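Local coordinates for uncharacterized protein (Streptococcus pneumoniae, PDB 3LFT) that probably serves as the substrate-binding component of an ABC transporter, here with L-tryptophan bound between its two lobes, at residues Gly6-Val11 and Ala52-Gln57; Lys21-Gly26 and Val67-Pro72; Pro85-Ala90 and Val241-Met246. One frame throughout, in Å; residues are numbered along the deposited sequence.

The three contacts all build on one parallel sheet, in the lobe that holds the N terminus. From the N terminus, strand 3-9 leads to helix 14-29, strand 37-43 and helix 48-58. Helix 48-58 returns to strand 3-9 and closes contact 1. The next strand, 65-69, turns back to helix 14-29 in contact 2. Contacts 1 and 2 therefore cross along the chain, and strands 3-9 and 65-69 are neighbours in the sheet. Contact 3 follows in series. It spans 150 intervening residues and brings helix 236-251 back onto strand 86-89, the neighbour of strand 65-69. Contacts 2 and 3 both touch the bound tryptophan.

Contact 1: Gly6-Val11 and Ala52-Gln57; sequences GVLQFV and ATMSKQ
Leu-8 meets Met-54 and Ser-55 through its two methyl branches. CD1 of Leu-8 lies 3.9 Å from SE of Met-54, a selenomethionine. CD1 of Leu-8 is also 3.9 Å from CB of Met-54. The two side chains lie nearly perpendicular, so the branch end of Leu-8 rests against the flank of the Met-54 chain. That chain is extended beyond CG, and its end runs on away from the strand. The other branch, CD2 of Leu-8, rests 3.6 Å from OG of Ser-55. CG of Leu-8 is anti to the backbone N (chi1 179°), and the fork stands out from the strand toward the helix.

This is sheet-to-helix packing in a Rossmann-like alpha/beta lobe. Helix 48-58 belongs to the beta-alpha-beta crossover from strand 37-43 to strand 65-69, and it passes over strand 3-9, which lies between them. Leu-8 also touches Ala-73 of helix 71-80 on this face, while Val-7 and Gln-9 serve the other face, against helix 14-29.

The polar bonds do not bridge the two segments. The hydroxyl of Ser-55 is hydrogen-bonded to Val-51 O, one turn earlier in its own helix; its meeting with the CD2 methyl is van der Waals contact. At the strand end, Gln-9 NE2 donates to Val-11 O in the loop that follows, over 3.0 Å. The bond is nearly straight (170°), but the donor stands 37° above the carbonyl plane. Gln-9 NE2 is also hydrogen-bonded to Asp-17 OD1, which fixes the rotation of the amide.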
loop_
_atom_site.group_PDB
_atom_site.type_symbol
_atom_site.label_atom_id
_atom_site.label_comp_id
_atom_site.label_asym_id
_atom_site.label_seq_id
_atom_site.Cartn_x
_atom_site.Cartn_y
_atom_site.Cartn_z
ATOM N N GLY A 6 17.840 -8.527 6.772
ATOM C CA GLY A 6 16.826 -8.213 7.763
ATOM C C GLY A 6 15.600 -7.663 7.061
ATOM O O GLY A 6 15.718 -6.917 6.080
ATOM N N VAL A 7 14.426 -8.047 7.549
ATOM C CA VAL A 7 13.146 -7.599 6.963
ATOM C C VAL A 7 12.265 -7.045 8.067
ATOM O O VAL A 7 12.023 -7.723 9.074
ATOM C CB VAL A 7 12.418 -8.749 6.263
ATOM C CG1 VAL A 7 11.047 -8.314 5.734
ATOM C CG2 VAL A 7 13.252 -9.322 5.124
ATOM N N LEU A 8 11.812 -5.801 7.891
ATOM C CA LEU A 8 10.869 -5.181 8.821
ATOM C C LEU A 8 9.558 -4.983 8.085
ATOM O O LEU A 8 9.486 -4.220 7.114
ATOM C CB LEU A 8 11.398 -3.831 9.349
ATOM C CG LEU A 8 10.462 -3.087 10.312
ATOM C CD1 LEU A 8 10.237 -3.877 11.605
ATOM C CD2 LEU A 8 11.014 -1.691 10.616
ATOM N N GLN A 9 8.528 -5.706 8.529
ATOM C CA GLN A 9 7.185 -5.493 8.019
ATOM C C GLN A 9 6.479 -4.529 8.978
ATOM O O GLN A 9 6.472 -4.731 10.182
ATOM C CB GLN A 9 6.458 -6.823 7.912
ATOM C CG GLN A 9 5.048 -6.670 7.335
ATOM C CD GLN A 9 4.413 -8.011 7.046
ATOM O OE1 GLN A 9 5.069 -8.957 6.604
ATOM N NE2 GLN A 9 3.103 -8.088 7.289
ATOM N N PHE A 10 5.880 -3.473 8.430
ATOM C CA PHE A 10 5.370 -2.416 9.294
ATOM C C PHE A 10 4.265 -2.923 10.220
ATOM O O PHE A 10 4.249 -2.583 11.400
ATOM C CB PHE A 10 4.862 -1.220 8.475
ATOM C CG PHE A 10 4.177 -0.161 9.304
ATOM C CD1 PHE A 10 4.802 0.394 10.427
ATOM C CD2 PHE A 10 2.895 0.267 8.971
ATOM C CE1 PHE A 10 4.166 1.354 11.182
ATOM C CE2 PHE A 10 2.241 1.230 9.735
ATOM C CZ PHE A 10 2.876 1.777 10.841
ATOM N N VAL A 11 3.338 -3.728 9.696
ATOM C CA VAL A 11 2.158 -4.149 10.438
ATOM C C VAL A 11 1.608 -5.368 9.730
ATOM O O VAL A 11 1.922 -5.630 8.574
ATOM C CB VAL A 11 1.087 -2.998 10.472
ATOM C CG1 VAL A 11 0.493 -2.730 9.086
ATOM C CG2 VAL A 11 -0.027 -3.246 11.466
ATOM N N ALA A 52 11.179 2.108 15.545
ATOM C CA ALA A 52 12.480 2.661 15.926
ATOM C C ALA A 52 13.389 1.595 16.551
ATOM O O ALA A 52 14.551 1.469 16.171
ATOM C CB ALA A 52 12.303 3.860 16.876
ATOM N N THR A 53 12.861 0.829 17.494
ATOM C CA THR A 53 13.683 -0.148 18.188
ATOM C C THR A 53 14.128 -1.280 17.259
ATOM O O THR A 53 15.300 -1.667 17.237
ATOM C CB THR A 53 12.933 -0.659 19.417
ATOM O OG1 THR A 53 12.780 0.447 20.332
ATOM C CG2 THR A 53 13.692 -1.762 20.103
HETATM N N MSE A 54 13.201 -1.767 16.447
HETATM C CA MSE A 54 13.515 -2.857 15.533
HETATM C C MSE A 54 14.443 -2.402 14.426
HETATM O O MSE A 54 15.357 -3.141 14.060
HETATM C CB MSE A 54 12.250 -3.473 14.954
HETATM C CG MSE A 54 11.442 -4.178 16.038
HETATM SE SE MSE A 54 9.758 -4.878 15.364
HETATM C CE MSE A 54 9.246 -5.875 16.921
ATOM N N SER A 55 14.244 -1.199 13.895
ATOM C CA SER A 55 15.164 -0.683 12.876
ATOM C C SER A 55 16.579 -0.587 13.413
ATOM O O SER A 55 17.547 -0.967 12.730
ATOM C CB SER A 55 14.724 0.684 12.374
ATOM O OG SER A 55 13.506 0.623 11.644
ATOM N N LYS A 56 16.719 -0.089 14.640
ATOM C CA LYS A 56 18.031 0.046 15.242
ATOM C C LYS A 56 18.726 -1.317 15.325
ATOM O O LYS A 56 19.907 -1.435 15.000
ATOM C CB LYS A 56 17.895 0.723 16.612
ATOM C CG LYS A 56 19.197 1.020 17.333
ATOM C CD LYS A 56 18.900 1.786 18.616
ATOM C CE LYS A 56 20.134 2.388 19.238
ATOM N NZ LYS A 56 19.699 2.968 20.519
ATOM N N GLN A 57 17.982 -2.342 15.724
ATOM C CA GLN A 57 18.516 -3.698 15.825
ATOM C C GLN A 57 18.922 -4.242 14.453
ATOM O O GLN A 57 20.035 -4.740 14.282
ATOM C CB GLN A 57 17.471 -4.608 16.483
ATOM C CG GLN A 57 17.321 -4.355 17.972
ATOM C CD GLN A 57 16.038 -4.875 18.608
ATOM O OE1 GLN A 57 15.059 -5.232 17.939
ATOM N NE2 GLN A 57 16.028 -4.870 19.935
#

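Contact 2: Lys21-Gly26 and Val67-Pro72; sequences KGIQDG and VGIATP. With TRP (tryptophan), chain C.
Ile-23 and Ile-69 point end on at one another. CD1 of Ile-23 is 3.9 Å from CD1 of Ile-69. CD1 of Ile-23 also lies 4.1 Å from CG1 of Ile-69, and 4.2 Å from CG1 of Val-67. One methyl from helix 14-29 thus faces two residues that point the same way from strand 65-69. Ile-247 of helix 236-251 touches both Ile-23 and Val-67. The packing is that of a helix on a parallel sheet in a type I periplasmic binding protein lobe.

Past Ile-69 the strand gives way to helix 71-80, with Ala-70 at the N-cap position. Here the segment turns from core to ligand pocket. Thr-71 N donates to O of the bound tryptophan at 2.8 Å, almost straight (176°). Thr-71 OG1 donates to OXT of the tryptophan at 2.7 Å. With OG1 turned beside the backbone N (chi1 -69°), both donors of Thr-71 face the carboxylate, one to each oxygen. CB of Ala-70 lies 3.8 Å from the ligand CB. This pattern of donors suits the carboxylate of an amino acid, whose negative charge would probably be favoured by the positive end of helix 71-80.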
loop_
_atom_site.group_PDB
_atom_site.type_symbol
_atom_site.label_atom_id
_atom_site.label_comp_id
_atom_site.label_asym_id
_atom_site.label_seq_id
_atom_site.Cartn_x
_atom_site.Cartn_y
_atom_site.Cartn_z
ATOM N N LYS A 21 5.313 -12.828 1.069
ATOM C CA LYS A 21 5.314 -14.114 0.374
ATOM C C LYS A 21 6.003 -13.951 -0.981
ATOM O O LYS A 21 6.850 -14.770 -1.372
ATOM C CB LYS A 21 3.880 -14.639 0.212
ATOM C CG LYS A 21 3.668 -15.642 -0.926
ATOM C CD LYS A 21 4.107 -17.051 -0.563
ATOM C CE LYS A 21 3.878 -17.989 -1.737
ATOM N NZ LYS A 21 2.862 -17.443 -2.688
ATOM N N GLY A 22 5.642 -12.884 -1.706
ATOM C CA GLY A 22 6.279 -12.568 -2.996
ATOM C C GLY A 22 7.780 -12.363 -2.886
ATOM O O GLY A 22 8.537 -12.855 -3.719
ATOM N N ILE A 23 8.225 -11.662 -1.840
ATOM C CA ILE A 23 9.661 -11.488 -1.605
ATOM C C ILE A 23 10.353 -12.843 -1.505
ATOM O O ILE A 23 11.379 -13.080 -2.159
ATOM C CB ILE A 23 9.925 -10.625 -0.342
ATOM C CG1 ILE A 23 9.535 -9.162 -0.595
ATOM C CG2 ILE A 23 11.408 -10.760 0.126
ATOM C CD1 ILE A 23 9.469 -8.313 0.672
ATOM N N GLN A 24 9.798 -13.715 -0.667
ATOM C CA GLN A 24 10.361 -15.044 -0.487
ATOM C C GLN A 24 10.362 -15.828 -1.791
ATOM O O GLN A 24 11.341 -16.512 -2.079
ATOM C CB GLN A 24 9.574 -15.804 0.571
ATOM C CG GLN A 24 9.717 -15.228 1.971
ATOM C CD GLN A 24 8.784 -15.888 2.962
ATOM O OE1 GLN A 24 9.219 -16.600 3.877
ATOM N NE2 GLN A 24 7.488 -15.650 2.802
ATOM N N ASP A 25 9.295 -15.714 -2.582
ATOM C CA ASP A 25 9.234 -16.440 -3.851
ATOM C C ASP A 25 10.298 -15.907 -4.795
ATOM O O ASP A 25 10.928 -16.693 -5.494
ATOM C CB ASP A 25 7.855 -16.291 -4.485
ATOM C CG ASP A 25 6.766 -17.017 -3.710
ATOM O OD1 ASP A 25 7.072 -17.889 -2.852
ATOM O OD2 ASP A 25 5.587 -16.725 -4.001
ATOM N N GLY A 26 10.498 -14.586 -4.825
ATOM C CA GLY A 26 11.469 -13.993 -5.764
ATOM C C GLY A 26 12.888 -14.357 -5.381
ATOM O O GLY A 26 13.705 -14.684 -6.236
ATOM N N VAL A 67 15.262 -4.675 4.488
ATOM C CA VAL A 67 14.084 -4.520 3.635
ATOM C C VAL A 67 12.961 -3.966 4.476
ATOM O O VAL A 67 12.672 -4.528 5.535
ATOM C CB VAL A 67 13.628 -5.894 3.056
ATOM C CG1 VAL A 67 12.456 -5.710 2.086
ATOM C CG2 VAL A 67 14.794 -6.604 2.347
ATOM N N GLY A 68 12.345 -2.879 4.028
ATOM C CA GLY A 68 11.207 -2.307 4.735
ATOM C C GLY A 68 9.940 -2.478 3.932
ATOM O O GLY A 68 9.820 -1.938 2.824
ATOM N N ILE A 69 9.003 -3.246 4.482
ATOM C CA ILE A 69 7.693 -3.455 3.840
ATOM C C ILE A 69 6.734 -2.405 4.369
ATOM O O ILE A 69 6.404 -2.407 5.559
ATOM C CB ILE A 69 7.120 -4.888 4.088
ATOM C CG1 ILE A 69 8.171 -5.959 3.769
ATOM C CG2 ILE A 69 5.854 -5.071 3.232
ATOM C CD1 ILE A 69 7.700 -7.413 4.011
ATOM N N ALA A 70 6.346 -1.506 3.453
ATOM C CA ALA A 70 5.505 -0.314 3.679
ATOM C C ALA A 70 6.355 0.877 4.107
ATOM O O ALA A 70 7.440 0.728 4.690
ATOM C CB ALA A 70 4.329 -0.577 4.667
ATOM N N THR A 71 5.856 2.060 3.798
ATOM C CA THR A 71 6.581 3.307 3.964
ATOM C C THR A 71 7.138 3.529 5.389
ATOM O O THR A 71 8.317 3.833 5.516
ATOM C CB THR A 71 5.728 4.503 3.441
ATOM O OG1 THR A 71 5.624 4.404 2.024
ATOM C CG2 THR A 71 6.356 5.848 3.780
ATOM N N PRO A 72 6.331 3.315 6.445
ATOM C CA PRO A 72 6.933 3.574 7.771
ATOM C C PRO A 72 8.098 2.645 8.103
ATOM O O PRO A 72 9.013 3.046 8.831
ATOM C CB PRO A 72 5.772 3.354 8.733
ATOM C CG PRO A 72 4.548 3.673 7.882
ATOM C CD PRO A 72 4.879 3.071 6.536
HETATM N N TRP C . 2.308 1.176 -0.440
HETATM C CA TRP C . 2.044 1.267 1.026
HETATM C C TRP C . 3.004 2.221 1.660
HETATM O O TRP C . 3.219 2.171 2.874
HETATM C CB TRP C . 2.131 -0.132 1.657
HETATM C CG TRP C . 1.105 -1.069 1.070
HETATM C CD1 TRP C . 1.300 -2.042 0.091
HETATM C CD2 TRP C . -0.323 -1.106 1.405
HETATM N NE1 TRP C . 0.106 -2.666 -0.183
HETATM C CE2 TRP C . -0.886 -2.149 0.544
HETATM C CE3 TRP C . -1.098 -0.368 2.269
HETATM C CZ2 TRP C . -2.242 -2.405 0.632
HETATM C CZ3 TRP C . -2.459 -0.647 2.328
HETATM C CH2 TRP C . -3.007 -1.661 1.517
HETATM O OXT TRP C . 3.580 3.059 0.952
#

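Contact 3: Pro85-Ala90 and Val241-Met246; sequences PVIMAA and VATGKM. With TRP (tryptophan), chain C.
Ala-90 O accepts a hydrogen bond from the amino N of the bound tryptophan, at 2.8 Å. The carbonyl lies just past the end of strand 86-89. CB of Ala-90 stands 3.9 Å from CD1 of the ligand's indole. This residue thus meets both the amino group and the side chain of the tryptophan.

Behind the pocket, Thr-243 carries the contact between strand and helix. Its methyl CG2 does the apolar work. CG2 of Thr-243 lies 3.7 Å from CB of Ala-89 and 4.0 Å from CG2 of Ile-87. With chi1 at -59°, CG2 is turned to Ala-89 and Ile-87, and OG1 to its own helix, where it is hydrogen-bonded to Leu-239 O, one turn earlier. The side chains of Ile-87 and Thr-243 run by one another in opposite senses and meet flank to flank at their CG2 methyls. OG1 of Thr-243 is also 3.7 Å from CA of Ala-89. It makes no hydrogen bond to strand 86-89. The bond within the helix lets the hydroxyl sit buried against the strand.

Thr-243 and Met-246, a selenomethionine, both have CB turned toward the strand.

Strand 86-89 and the helix segment 241-246 run nearly antiparallel, at 168°, with axes 8.7 Å apart at closest approach. Ile-87 also touches Ile-247 of this helix, and Thr-243 and Met-246 both reach Val-113 of the adjoining strand 110-115. Lys-245 makes salt bridges to Glu-29, the last residue of helix 14-29, and to Glu-30 just after it; that helix packs on strands 3-9 and 65-69.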
loop_
_atom_site.group_PDB
_atom_site.type_symbol
_atom_site.label_atom_id
_atom_site.label_comp_id
_atom_site.label_asym_id
_atom_site.label_seq_id
_atom_site.Cartn_x
_atom_site.Cartn_y
_atom_site.Cartn_z
ATOM N N PRO A 85 22.580 -1.002 2.611
ATOM C CA PRO A 85 21.448 -0.923 1.669
ATOM C C PRO A 85 20.086 -1.164 2.316
ATOM O O PRO A 85 19.911 -2.103 3.111
ATOM C CB PRO A 85 21.754 -2.028 0.660
ATOM C CG PRO A 85 23.244 -2.184 0.698
ATOM C CD PRO A 85 23.605 -1.960 2.151
ATOM N N VAL A 86 19.133 -0.309 1.962
ATOM C CA VAL A 86 17.755 -0.402 2.401
ATOM C C VAL A 86 16.886 -0.592 1.154
ATOM O O VAL A 86 16.913 0.222 0.237
ATOM C CB VAL A 86 17.329 0.867 3.139
ATOM C CG1 VAL A 86 15.835 0.813 3.507
ATOM C CG2 VAL A 86 18.198 1.084 4.396
ATOM N N ILE A 87 16.136 -1.687 1.133
ATOM C CA ILE A 87 15.279 -1.984 -0.004
ATOM C C ILE A 87 13.828 -1.717 0.377
ATOM O O ILE A 87 13.307 -2.322 1.324
ATOM C CB ILE A 87 15.434 -3.458 -0.460
ATOM C CG1 ILE A 87 16.905 -3.844 -0.665
ATOM C CG2 ILE A 87 14.623 -3.706 -1.732
ATOM C CD1 ILE A 87 17.746 -2.944 -1.580
HETATM N N MSE A 88 13.190 -0.810 -0.355
HETATM C CA MSE A 88 11.786 -0.515 -0.184
HETATM C C MSE A 88 10.926 -1.610 -0.809
HETATM O O MSE A 88 11.117 -1.957 -1.982
HETATM C CB MSE A 88 11.439 0.786 -0.908
HETATM C CG MSE A 88 12.230 2.022 -0.448
HETATM SE SE MSE A 88 11.754 3.633 -1.446
HETATM C CE MSE A 88 12.179 3.059 -3.248
ATOM N N ALA A 89 9.993 -2.157 -0.018
ATOM C CA ALA A 89 9.002 -3.090 -0.566
ATOM C C ALA A 89 7.626 -2.435 -0.531
ATOM O O ALA A 89 6.951 -2.420 0.525
ATOM C CB ALA A 89 9.000 -4.371 0.229
ATOM N N ALA A 90 7.226 -1.906 -1.688
ATOM C CA ALA A 90 5.922 -1.260 -1.873
ATOM C C ALA A 90 5.782 0.043 -1.086
ATOM O O ALA A 90 4.957 0.172 -0.175
ATOM C CB ALA A 90 4.766 -2.237 -1.574
ATOM N N VAL A 241 7.515 -10.151 -5.510
ATOM C CA VAL A 241 8.512 -10.825 -6.359
ATOM C C VAL A 241 9.524 -9.830 -6.910
ATOM O O VAL A 241 10.735 -10.082 -6.894
ATOM C CB VAL A 241 7.837 -11.605 -7.512
ATOM C CG1 VAL A 241 8.870 -12.198 -8.475
ATOM C CG2 VAL A 241 6.974 -12.716 -6.940
ATOM N N ALA A 242 9.044 -8.674 -7.356
ATOM C CA ALA A 242 9.946 -7.667 -7.909
ATOM C C ALA A 242 10.909 -7.156 -6.840
ATOM O O ALA A 242 12.081 -6.903 -7.115
ATOM C CB ALA A 242 9.141 -6.508 -8.505
ATOM N N THR A 243 10.421 -7.043 -5.601
ATOM C CA THR A 243 11.281 -6.655 -4.498
ATOM C C THR A 243 12.333 -7.741 -4.265
ATOM O O THR A 243 13.515 -7.436 -4.074
ATOM C CB THR A 243 10.477 -6.441 -3.215
ATOM O OG1 THR A 243 9.491 -5.418 -3.407
ATOM C CG2 THR A 243 11.382 -6.036 -2.063
ATOM N N GLY A 244 11.909 -9.008 -4.274
ATOM C CA GLY A 244 12.871 -10.117 -4.131
ATOM C C GLY A 244 13.988 -10.044 -5.152
ATOM O O GLY A 244 15.174 -10.241 -4.829
ATOM N N LYS A 245 13.624 -9.803 -6.400
ATOM C CA LYS A 245 14.633 -9.699 -7.432
ATOM C C LYS A 245 15.579 -8.538 -7.248
ATOM O O LYS A 245 16.773 -8.680 -7.523
ATOM C CB LYS A 245 13.983 -9.692 -8.803
ATOM C CG LYS A 245 13.415 -11.075 -9.090
ATOM C CD LYS A 245 12.709 -11.191 -10.414
ATOM C CE LYS A 245 12.179 -12.609 -10.585
ATOM N NZ LYS A 245 13.262 -13.626 -10.689
HETATM N N MSE A 246 15.098 -7.397 -6.755
HETATM C CA MSE A 246 15.988 -6.255 -6.466
HETATM C C MSE A 246 16.889 -6.548 -5.272
HETATM O O MSE A 246 18.049 -6.133 -5.290
HETATM C CB MSE A 246 15.197 -4.963 -6.248
HETATM C CG MSE A 246 14.462 -4.543 -7.516
HETATM SE SE MSE A 246 13.667 -2.795 -7.363
HETATM C CE MSE A 246 15.285 -1.740 -7.546
HETATM N N TRP C . 2.308 1.176 -0.440
HETATM C CA TRP C . 2.044 1.267 1.026
HETATM C C TRP C . 3.004 2.221 1.660
HETATM O O TRP C . 3.219 2.171 2.874
HETATM C CB TRP C . 2.131 -0.132 1.657
HETATM C CG TRP C . 1.105 -1.069 1.070
HETATM C CD1 TRP C . 1.300 -2.042 0.091
HETATM C CD2 TRP C . -0.323 -1.106 1.405
HETATM N NE1 TRP C . 0.106 -2.666 -0.183
HETATM C CE2 TRP C . -0.886 -2.149 0.544
HETATM C CE3 TRP C . -1.098 -0.368 2.269
HETATM C CZ2 TRP C . -2.242 -2.405 0.632
HETATM C CZ3 TRP C . -2.459 -0.647 2.328
HETATM C CH2 TRP C . -3.007 -1.661 1.517
HETATM O OXT TRP C . 3.580 3.059 0.952
#